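Alpha,alpha-trehalose-phosphate synthase (UDP-forming) (Burkholderia xenovorans, PDB 5V0T) belongs to glycosyltransferase family 20 of the GT-B clan and binds uridine-5'-diphosphate and 6-O-phosphono-alpha-D-glucopyranose. Local coordinates at residues A[271-276]-A[361-366]; A[239-244]-A[381-386]; A[305-310]-A[345-350]. All blocks are in the same frame, centred on the assembly; numbering follows the deposited sequence.

Overall arrangement
The three contacts gather around the six-stranded parallel sheet and the pocket that holds uridine-5'-diphosphate. Interactions 1 and 3 are closest, with centres about 10 Å apart, because strands 270-275 and 305-310 are neighbours in that sheet. Interaction 2 has its centre about 13 Å from that of interaction 1, which it touches through helix 380-388, and about 22 Å from that of interaction 3, which it does not touch. Along the chain they are nested: interaction 3 inside the loop closed by interaction 1, and interaction 1 inside that of interaction 2. Val275, Val381 and Glu384 bring the first two to uridine-5'-diphosphate.

Interaction 1. Residues A[271-276]-A[361-366]; sequences LIMSVD and ALFRTA
Met273 reaches from strand 270-275 to helix 356-363, its methyl CE lying 3.5 Å from Leu362 CB. With CG anti to the backbone N (chi1 -179°) and the rest of the chain extended, it crosses the Phe363 side chain at about a right angle, a Met-aromatic contact in which SD approaches CD1 at 3.7 Å, obliquely to the ring. A flexible, unbranched thioether suits this place, as it can lay sulfur and methyl against both Leu362 and Phe363. Further along the strand Val275 sets its CG2 3.6 Å from Phe363 CE1. At the other end Ala366, small enough to let the backbones close in, puts CB 3.6 Å from Met273 CB, while Leu271 CD2 lies against Thr365 OG1.

The second shell fixes the chain that turns here. Leu362 O accepts both Thr365 N and Thr365 OG1, the hydroxyl at 2.9 Å in the carbonyl plane on a lone pair, and a type I beta turn runs from Phe363 to Ala366. Tyr385 OH then holds Ala366 O. Val275 also touches uridine-5'-diphosphate, and the whole is helix-on-sheet packing of a Rossmann-like GT-B domain, with uridine-5'-diphosphate near the strand's C-terminal end.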
loop_
_atom_site.group_PDB
_atom_site.type_symbol
_atom_site.label_atom_id
_atom_site.label_comp_id
_atom_site.label_asym_id
_atom_site.label_seq_id
_atom_site.Cartn_x
_atom_site.Cartn_y
_atom_site.Cartn_z
ATOM N N LEU A 271 0.242 -9.720 -23.160
ATOM C CA LEU A 271 0.071 -8.506 -22.371
ATOM C C LEU A 271 0.834 -8.615 -21.063
ATOM O O LEU A 271 0.589 -9.528 -20.270
ATOM C CB LEU A 271 -1.409 -8.239 -22.094
ATOM C CG LEU A 271 -1.723 -7.034 -21.211
ATOM C CD1 LEU A 271 -1.218 -5.738 -21.870
ATOM C CD2 LEU A 271 -3.223 -6.968 -20.971
ATOM N N ILE A 272 1.757 -7.688 -20.850
ATOM C CA ILE A 272 2.323 -7.422 -19.534
ATOM C C ILE A 272 1.554 -6.251 -18.934
ATOM O O ILE A 272 1.408 -5.199 -19.568
ATOM C CB ILE A 272 3.825 -7.103 -19.636
ATOM C CG1 ILE A 272 4.576 -8.252 -20.329
ATOM C CG2 ILE A 272 4.409 -6.771 -18.254
ATOM C CD1 ILE A 272 6.010 -7.882 -20.753
ATOM N N MET A 273 1.062 -6.413 -17.705
ATOM C CA MET A 273 0.240 -5.376 -17.094
ATOM C C MET A 273 0.785 -4.947 -15.737
ATOM O O MET A 273 1.178 -5.780 -14.919
ATOM C CB MET A 273 -1.211 -5.848 -16.947
ATOM C CG MET A 273 -2.143 -4.778 -16.333
ATOM S SD MET A 273 -3.839 -5.309 -16.536
ATOM C CE MET A 273 -4.697 -3.982 -15.658
ATOM N N SER A 274 0.788 -3.637 -15.502
ATOM C CA SER A 274 1.136 -3.047 -14.219
ATOM C C SER A 274 0.089 -2.006 -13.843
ATOM O O SER A 274 -0.477 -1.330 -14.710
ATOM C CB SER A 274 2.519 -2.369 -14.257
ATOM O OG SER A 274 3.581 -3.306 -14.443
ATOM N N VAL A 275 -0.139 -1.863 -12.536
ATOM C CA VAL A 275 -1.040 -0.854 -11.975
ATOM C C VAL A 275 -0.375 -0.307 -10.723
ATOM O O VAL A 275 -0.184 -1.054 -9.758
ATOM C CB VAL A 275 -2.420 -1.420 -11.601
ATOM C CG1 VAL A 275 -3.267 -0.311 -11.006
ATOM C CG2 VAL A 275 -3.122 -2.058 -12.804
ATOM N N ASP A 276 -0.033 0.986 -10.728
ATOM C CA ASP A 276 0.716 1.610 -9.636
ATOM C C ASP A 276 0.363 3.083 -9.567
ATOM O O ASP A 276 0.461 3.764 -10.586
ATOM C CB ASP A 276 2.241 1.532 -9.851
ATOM C CG ASP A 276 2.752 0.135 -10.107
ATOM O OD1 ASP A 276 2.514 -0.399 -11.212
ATOM O OD2 ASP A 276 3.447 -0.409 -9.213
ATOM N N ALA A 361 -10.895 -7.238 -14.113
ATOM C CA ALA A 361 -11.211 -7.865 -15.393
ATOM C C ALA A 361 -10.001 -7.876 -16.314
ATOM O O ALA A 361 -9.741 -8.879 -16.986
ATOM C CB ALA A 361 -12.388 -7.146 -16.066
ATOM N N LEU A 362 -9.232 -6.776 -16.337
ATOM C CA LEU A 362 -8.048 -6.693 -17.195
ATOM C C LEU A 362 -6.918 -7.579 -16.682
ATOM O O LEU A 362 -6.205 -8.204 -17.479
ATOM C CB LEU A 362 -7.574 -5.241 -17.300
ATOM C CG LEU A 362 -8.539 -4.302 -18.040
ATOM C CD1 LEU A 362 -8.075 -2.865 -17.929
ATOM C CD2 LEU A 362 -8.651 -4.711 -19.494
ATOM N N PHE A 363 -6.736 -7.647 -15.361
ATOM C CA PHE A 363 -5.723 -8.537 -14.794
ATOM C C PHE A 363 -5.874 -9.950 -15.345
ATOM O O PHE A 363 -4.881 -10.617 -15.661
ATOM C CB PHE A 363 -5.832 -8.574 -13.263
ATOM C CG PHE A 363 -5.238 -7.371 -12.544
ATOM C CD1 PHE A 363 -4.205 -6.641 -13.088
ATOM C CD2 PHE A 363 -5.724 -7.007 -11.285
ATOM C CE1 PHE A 363 -3.663 -5.547 -12.402
ATOM C CE2 PHE A 363 -5.194 -5.915 -10.587
ATOM C CZ PHE A 363 -4.162 -5.186 -11.148
ATOM N N ARG A 364 -7.119 -10.422 -15.466
ATOM C CA ARG A 364 -7.403 -11.778 -15.926
ATOM C C ARG A 364 -6.972 -12.008 -17.375
ATOM O O ARG A 364 -6.765 -13.159 -17.769
ATOM C CB ARG A 364 -8.906 -12.068 -15.755
ATOM C CG ARG A 364 -9.381 -13.526 -15.968
ATOM C CD ARG A 364 -10.846 -13.643 -15.536
ATOM N NE ARG A 364 -11.406 -15.002 -15.575
ATOM C CZ ARG A 364 -11.488 -15.814 -14.519
ATOM N NH1 ARG A 364 -11.024 -15.429 -13.326
ATOM N NH2 ARG A 364 -12.025 -17.020 -14.656
ATOM N N THR A 365 -6.820 -10.951 -18.172
ATOM C CA THR A 365 -6.350 -11.102 -19.544
ATOM C C THR A 365 -4.841 -10.938 -19.696
ATOM O O THR A 365 -4.333 -11.108 -20.803
ATOM C CB THR A 365 -7.034 -10.083 -20.464
ATOM O OG1 THR A 365 -6.387 -8.816 -20.313
ATOM C CG2 THR A 365 -8.501 -9.924 -20.109
ATOM N N ALA A 366 -4.118 -10.595 -18.630
ATOM C CA ALA A 366 -2.699 -10.265 -18.719
ATOM C C ALA A 366 -1.842 -11.504 -18.465
ATOM O O ALA A 366 -1.921 -12.114 -17.391
ATOM C CB ALA A 366 -2.351 -9.162 -17.716
#

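Interaction 2. Residues A[239-244]-A[381-386]. With UDP (uridine-5'-diphosphate), chain I.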
loop_
_atom_site.group_PDB
_atom_site.type_symbol
_atom_site.label_atom_id
_atom_site.label_comp_id
_atom_site.label_asym_id
_atom_site.label_seq_id
_atom_site.Cartn_x
_atom_site.Cartn_y
_atom_site.Cartn_z
ATOM N N ILE A 239 -1.651 -7.661 5.655
ATOM C CA ILE A 239 -2.982 -7.383 5.135
ATOM C C ILE A 239 -3.225 -8.225 3.886
ATOM O O ILE A 239 -2.319 -8.435 3.061
ATOM C CB ILE A 239 -3.156 -5.883 4.853
ATOM C CG1 ILE A 239 -4.636 -5.546 4.700
ATOM C CG2 ILE A 239 -2.381 -5.460 3.597
ATOM C CD1 ILE A 239 -4.930 -4.054 4.668
ATOM N N GLY A 240 -4.443 -8.746 3.762
ATOM C CA GLY A 240 -4.790 -9.574 2.626
ATOM C C GLY A 240 -5.923 -9.008 1.791
ATOM O O GLY A 240 -6.227 -7.813 1.852
ATOM N N VAL A 241 -6.556 -9.874 1.003
ATOM C CA VAL A 241 -7.640 -9.507 0.113
ATOM C C VAL A 241 -8.753 -10.544 0.278
ATOM O O VAL A 241 -8.660 -11.453 1.102
ATOM C CB VAL A 241 -7.173 -9.419 -1.358
ATOM C CG1 VAL A 241 -5.998 -8.462 -1.497
ATOM C CG2 VAL A 241 -6.764 -10.810 -1.869
ATOM N N TYR A 242 -9.821 -10.387 -0.499
ATOM C CA TYR A 242 -10.819 -11.440 -0.645
ATOM C C TYR A 242 -10.584 -12.098 -1.999
ATOM O O TYR A 242 -11.141 -11.647 -3.009
ATOM C CB TYR A 242 -12.249 -10.902 -0.573
ATOM C CG TYR A 242 -12.702 -10.437 0.783
ATOM C CD1 TYR A 242 -12.757 -11.316 1.861
ATOM C CD2 TYR A 242 -13.097 -9.120 0.985
ATOM C CE1 TYR A 242 -13.190 -10.891 3.107
ATOM C CE2 TYR A 242 -13.526 -8.681 2.228
ATOM C CZ TYR A 242 -13.574 -9.572 3.283
ATOM O OH TYR A 242 -13.990 -9.136 4.512
ATOM N N PRO A 243 -9.755 -13.140 -2.070
ATOM C CA PRO A 243 -9.315 -13.616 -3.393
ATOM C C PRO A 243 -10.435 -14.187 -4.250
ATOM O O PRO A 243 -10.452 -13.957 -5.465
ATOM C CB PRO A 243 -8.256 -14.673 -3.045
ATOM C CG PRO A 243 -8.594 -15.109 -1.646
ATOM C CD PRO A 243 -9.118 -13.876 -0.965
ATOM N N ASP A 244 -11.377 -14.926 -3.667
ATOM C CA ASP A 244 -12.448 -15.502 -4.485
ATOM C C ASP A 244 -13.442 -14.433 -4.923
ATOM O O ASP A 244 -14.052 -14.551 -5.995
ATOM C CB ASP A 244 -13.120 -16.644 -3.728
ATOM C CG ASP A 244 -12.190 -17.849 -3.571
ATOM O OD1 ASP A 244 -11.477 -18.197 -4.545
ATOM O OD2 ASP A 244 -12.140 -18.428 -2.475
ATOM N N VAL A 381 -2.002 -4.899 -5.237
ATOM C CA VAL A 381 -2.129 -5.188 -6.661
ATOM C C VAL A 381 -1.567 -6.568 -6.973
ATOM O O VAL A 381 -2.133 -7.316 -7.772
ATOM C CB VAL A 381 -1.451 -4.085 -7.498
ATOM C CG1 VAL A 381 -1.029 -4.619 -8.900
ATOM C CG2 VAL A 381 -2.388 -2.855 -7.630
ATOM N N ALA A 382 -0.462 -6.940 -6.331
ATOM C CA ALA A 382 0.088 -8.280 -6.545
ATOM C C ALA A 382 -0.921 -9.357 -6.154
ATOM O O ALA A 382 -1.087 -10.356 -6.868
ATOM C CB ALA A 382 1.390 -8.455 -5.752
ATOM N N LYS A 383 -1.586 -9.185 -5.000
ATOM C CA LYS A 383 -2.547 -10.181 -4.543
ATOM C C LYS A 383 -3.793 -10.179 -5.419
ATOM O O LYS A 383 -4.364 -11.241 -5.700
ATOM C CB LYS A 383 -2.908 -9.938 -3.074
ATOM C CG LYS A 383 -1.693 -10.095 -2.148
ATOM C CD LYS A 383 -2.078 -10.092 -0.674
ATOM C CE LYS A 383 -0.875 -10.437 0.201
ATOM N NZ LYS A 383 -1.276 -10.530 1.635
ATOM N N GLU A 384 -4.212 -8.992 -5.872
ATOM C CA GLU A 384 -5.345 -8.873 -6.785
ATOM C C GLU A 384 -5.044 -9.491 -8.148
ATOM O O GLU A 384 -5.917 -10.143 -8.739
ATOM C CB GLU A 384 -5.732 -7.397 -6.935
ATOM C CG GLU A 384 -6.298 -6.779 -5.637
ATOM C CD GLU A 384 -6.427 -5.253 -5.699
ATOM O OE1 GLU A 384 -6.883 -4.657 -4.707
ATOM O OE2 GLU A 384 -6.069 -4.648 -6.731
ATOM N N TYR A 385 -3.838 -9.267 -8.685
ATOM C CA TYR A 385 -3.488 -9.870 -9.971
ATOM C C TYR A 385 -3.611 -11.390 -9.906
ATOM O O TYR A 385 -4.230 -12.015 -10.774
ATOM C CB TYR A 385 -2.069 -9.468 -10.419
ATOM C CG TYR A 385 -1.648 -10.249 -11.638
ATOM C CD1 TYR A 385 -2.054 -9.855 -12.909
ATOM C CD2 TYR A 385 -0.903 -11.428 -11.517
ATOM C CE1 TYR A 385 -1.723 -10.612 -14.046
ATOM C CE2 TYR A 385 -0.575 -12.192 -12.648
ATOM C CZ TYR A 385 -0.977 -11.767 -13.903
ATOM O OH TYR A 385 -0.646 -12.505 -15.021
ATOM N N VAL A 386 -3.038 -12.004 -8.873
ATOM C CA VAL A 386 -3.116 -13.454 -8.761
ATOM C C VAL A 386 -4.568 -13.900 -8.619
ATOM O O VAL A 386 -5.003 -14.867 -9.258
ATOM C CB VAL A 386 -2.258 -13.940 -7.582
ATOM C CG1 VAL A 386 -2.558 -15.401 -7.293
ATOM C CG2 VAL A 386 -0.768 -13.719 -7.879
HETATM N N1 UDP I . -6.356 0.912 -7.520
HETATM C C2 UDP I . -7.585 1.337 -8.001
HETATM N N3 UDP I . -7.535 2.093 -9.136
HETATM C C4 UDP I . -6.407 2.459 -9.836
HETATM C C5 UDP I . -5.169 1.978 -9.283
HETATM C C6 UDP I . -5.185 1.225 -8.172
HETATM O O2 UDP I . -8.640 1.073 -7.450
HETATM O O4 UDP I . -6.526 3.147 -10.857
HETATM C "C1'" UDP I . -6.355 0.088 -6.307
HETATM C "C2'" UDP I . -5.773 -1.308 -6.518
HETATM O "O2'" UDP I . -6.779 -2.178 -7.009
HETATM C "C3'" UDP I . -5.325 -1.653 -5.097
HETATM C "C4'" UDP I . -4.866 -0.295 -4.552
HETATM O "O4'" UDP I . -5.527 0.709 -5.352
HETATM O "O3'" UDP I . -6.385 -2.155 -4.289
HETATM C "C5'" UDP I . -3.379 -0.060 -4.570
HETATM O "O5'" UDP I . -2.832 -0.685 -3.393
HETATM P PA UDP I . -1.330 -1.182 -3.347
HETATM O O1A UDP I . -0.975 -1.967 -4.593
HETATM O O2A UDP I . -1.154 -1.896 -2.058
HETATM O O3A UDP I . -0.451 0.130 -3.387
HETATM P PB UDP I . -0.566 1.580 -2.755
HETATM O O1B UDP I . -1.280 1.342 -1.421
HETATM O O2B UDP I . 0.909 1.953 -2.495
HETATM O O3B UDP I . -1.273 2.518 -3.660
#
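Lys383 stretches from helix 380-388 along the loop before helix 243-252 and gives its ammonium to the backbone: NZ lies 2.7 Å from Ile239 O, tilted 28° from the carbonyl plane. The side chain runs on extended beyond CG, which carries the ammonium from CB, packed on Val241, to the Ile239 carbonyl. A lysine suits this place because it is greasy along its length and cationic at its end, and the same NZ forms a salt bridge with Glu408, which would balance its charge in this buried setting. Gly240 CA passes 3.8 Å from the ammonium NZ.

The lysine bond is the close part of the contact; the apolar part is small, at ordinary van der Waals distance. Val241 turns both methyls to the helix, CG1 standing 3.8 Å from Lys383 CB and CG2 slightly farther; beyond them Glu384 CG is only a loose neighbour of CG1, at 4.5 Å. The carboxylate of Glu384 looks the other way, to uridine-5'-diphosphate, whose ribose it grips with both oxygens: O3' gives its proton to OE1 and O2' to OE2, each at 2.6 Å. Arg356 forms a salt bridge with OE1, consistent with steadying the carboxylate. Val381 N, in the first turn of the helix, donates to phosphate oxygen O1A at 3.2 Å, a fairly straight bond (159°).

Toward Asp244 the segments part, and that residue is exposed and forms a salt bridge with Arg450. Tyr242 takes the N-cap position of helix 243-252. Helix 435-451 packs on Lys383 and Val386 through Leu449, and strand 396-400 receives Ala382 and Val386, which places helix 380-388 between strand 396-400, helix 435-451 and uridine-5'-diphosphate.

Interaction 3. Residues A[305-310]-A[345-350]; sequences VSFLQI and TPILYI. With EDO (1,2-ethanediol), chain K.
Phe307 O receives the shortest bond between these strands, from Leu348 N at 2.7 Å, and Ile347 CA adds a CA-H...O contact to the same oxygen. Three further backbone bonds continue the parallel pairing: Phe307 N to Pro346 O, Gln309 N to Leu348 O, and Ile350 N to Gln309 O at 3.0 Å. Pro346, lacking an N-H, still serves here as an acceptor.

The side chains alternate between the two faces. On one, Phe307 and Ile347 lie side by side and point the same way, CD2 4.0 Å from CG1. On the other, Leu308 has CG anti to the backbone N (chi1 173°), which brings CD1 within 3.9 Å of Ile350 CD1 and close to Leu348 CB; the beta-branched isoleucines suit the extended backbone, and leucine fills the face with a longer apolar branch. At the start of the pairing 1,2-ethanediol, probably from the crystallisation liquor, links the two segments, its O1 hydrogen-bonded to Ser306 OG at 2.9 Å and its O2 accepting from Thr345 N at 3.0 Å. Gln309 NE2 binds Ile310 O from above the carbonyl plane and also Asp276.

Strands 305-310 and 347-350, 12° from parallel, are joined through helix 319-339 as a beta-alpha-beta unit. Strand 347-350 forms the sheet's edge, strand 270-275 flanks 305-310 on its other side, and helix 284-297 packs on Phe307 and Ile347.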
loop_
_atom_site.group_PDB
_atom_site.type_symbol
_atom_site.label_atom_id
_atom_site.label_comp_id
_atom_site.label_asym_id
_atom_site.label_seq_id
_atom_site.Cartn_x
_atom_site.Cartn_y
_atom_site.Cartn_z
ATOM N N VAL A 305 4.397 -8.506 -27.931
ATOM C CA VAL A 305 3.996 -8.237 -26.557
ATOM C C VAL A 305 3.862 -6.729 -26.416
ATOM O O VAL A 305 4.538 -5.966 -27.112
ATOM C CB VAL A 305 5.017 -8.826 -25.543
ATOM C CG1 VAL A 305 6.409 -8.245 -25.774
ATOM C CG2 VAL A 305 4.571 -8.600 -24.084
ATOM N N SER A 306 2.962 -6.300 -25.542
ATOM C CA SER A 306 2.858 -4.900 -25.153
ATOM C C SER A 306 2.739 -4.812 -23.640
ATOM O O SER A 306 2.287 -5.748 -22.978
ATOM C CB SER A 306 1.656 -4.199 -25.807
ATOM O OG SER A 306 1.966 -3.817 -27.132
ATOM N N PHE A 307 3.175 -3.672 -23.105
ATOM C CA PHE A 307 3.277 -3.431 -21.671
ATOM C C PHE A 307 2.289 -2.308 -21.353
ATOM O O PHE A 307 2.482 -1.159 -21.772
ATOM C CB PHE A 307 4.726 -3.089 -21.303
ATOM C CG PHE A 307 4.935 -2.633 -19.879
ATOM C CD1 PHE A 307 4.038 -2.951 -18.864
ATOM C CD2 PHE A 307 6.064 -1.872 -19.559
ATOM C CE1 PHE A 307 4.245 -2.501 -17.552
ATOM C CE2 PHE A 307 6.281 -1.413 -18.243
ATOM C CZ PHE A 307 5.375 -1.743 -17.246
ATOM N N LEU A 308 1.206 -2.661 -20.673
ATOM C CA LEU A 308 0.230 -1.699 -20.179
ATOM C C LEU A 308 0.638 -1.264 -18.768
ATOM O O LEU A 308 0.635 -2.076 -17.836
ATOM C CB LEU A 308 -1.163 -2.329 -20.186
ATOM C CG LEU A 308 -2.274 -1.492 -19.538
ATOM C CD1 LEU A 308 -2.496 -0.175 -20.286
ATOM C CD2 LEU A 308 -3.570 -2.304 -19.436
ATOM N N GLN A 309 0.990 0.020 -18.605
ATOM C CA GLN A 309 1.257 0.599 -17.288
ATOM C C GLN A 309 0.157 1.610 -16.995
ATOM O O GLN A 309 0.120 2.697 -17.587
ATOM C CB GLN A 309 2.626 1.275 -17.216
ATOM C CG GLN A 309 2.831 2.050 -15.889
ATOM C CD GLN A 309 3.070 1.112 -14.712
ATOM O OE1 GLN A 309 4.037 0.378 -14.706
ATOM N NE2 GLN A 309 2.172 1.138 -13.706
ATOM N N ILE A 310 -0.747 1.249 -16.105
ATOM C CA ILE A 310 -1.713 2.199 -15.572
ATOM C C ILE A 310 -1.065 2.848 -14.353
ATOM O O ILE A 310 -0.665 2.156 -13.405
ATOM C CB ILE A 310 -3.036 1.510 -15.226
ATOM C CG1 ILE A 310 -3.679 0.989 -16.510
ATOM C CG2 ILE A 310 -3.987 2.487 -14.511
ATOM C CD1 ILE A 310 -5.037 0.251 -16.303
ATOM N N THR A 345 2.764 -0.127 -30.512
ATOM C CA THR A 345 3.258 0.747 -29.456
ATOM C C THR A 345 3.700 -0.140 -28.301
ATOM O O THR A 345 2.851 -0.778 -27.661
ATOM C CB THR A 345 2.183 1.741 -28.995
ATOM O OG1 THR A 345 1.794 2.564 -30.100
ATOM C CG2 THR A 345 2.721 2.640 -27.868
ATOM N N PRO A 346 5.004 -0.247 -28.023
ATOM C CA PRO A 346 5.459 -1.187 -26.976
ATOM C C PRO A 346 4.895 -0.923 -25.586
ATOM O O PRO A 346 4.446 -1.873 -24.924
ATOM C CB PRO A 346 6.985 -1.016 -27.006
ATOM C CG PRO A 346 7.276 -0.600 -28.403
ATOM C CD PRO A 346 6.127 0.290 -28.805
ATOM N N ILE A 347 4.931 0.325 -25.106
ATOM C CA ILE A 347 4.443 0.672 -23.767
ATOM C C ILE A 347 3.187 1.528 -23.906
ATOM O O ILE A 347 3.210 2.586 -24.548
ATOM C CB ILE A 347 5.509 1.399 -22.928
ATOM C CG1 ILE A 347 6.741 0.494 -22.733
ATOM C CG2 ILE A 347 4.915 1.833 -21.564
ATOM C CD1 ILE A 347 7.895 1.156 -21.956
ATOM N N LEU A 348 2.098 1.076 -23.289
ATOM C CA LEU A 348 0.832 1.804 -23.231
ATOM C C LEU A 348 0.770 2.424 -21.841
ATOM O O LEU A 348 0.437 1.752 -20.856
ATOM C CB LEU A 348 -0.353 0.873 -23.498
ATOM C CG LEU A 348 -0.209 0.018 -24.755
ATOM C CD1 LEU A 348 -1.282 -1.067 -24.811
ATOM C CD2 LEU A 348 -0.275 0.913 -25.992
ATOM N N TYR A 349 1.131 3.695 -21.760
ATOM C CA TYR A 349 1.257 4.400 -20.492
ATOM C C TYR A 349 0.021 5.272 -20.330
ATOM O O TYR A 349 -0.309 6.057 -21.228
ATOM C CB TYR A 349 2.552 5.224 -20.463
ATOM C CG TYR A 349 2.600 6.322 -19.408
ATOM C CD1 TYR A 349 2.664 6.015 -18.052
ATOM C CD2 TYR A 349 2.584 7.661 -19.779
ATOM C CE1 TYR A 349 2.709 7.029 -17.084
ATOM C CE2 TYR A 349 2.611 8.679 -18.828
ATOM C CZ TYR A 349 2.691 8.354 -17.483
ATOM O OH TYR A 349 2.726 9.350 -16.546
ATOM N N ILE A 350 -0.696 5.100 -19.220
ATOM C CA ILE A 350 -1.955 5.807 -19.013
ATOM C C ILE A 350 -1.918 6.403 -17.614
ATOM O O ILE A 350 -1.854 5.664 -16.625
ATOM C CB ILE A 350 -3.183 4.893 -19.186
ATOM C CG1 ILE A 350 -3.119 4.132 -20.510
ATOM C CG2 ILE A 350 -4.483 5.729 -19.206
ATOM C CD1 ILE A 350 -4.318 3.241 -20.725
HETATM C C1 EDO K . -0.954 -2.746 -28.725
HETATM O O1 EDO K . -0.291 -3.986 -29.010
HETATM C C2 EDO K . -0.003 -1.599 -29.052
HETATM O O2 EDO K . 0.063 -1.410 -30.476
#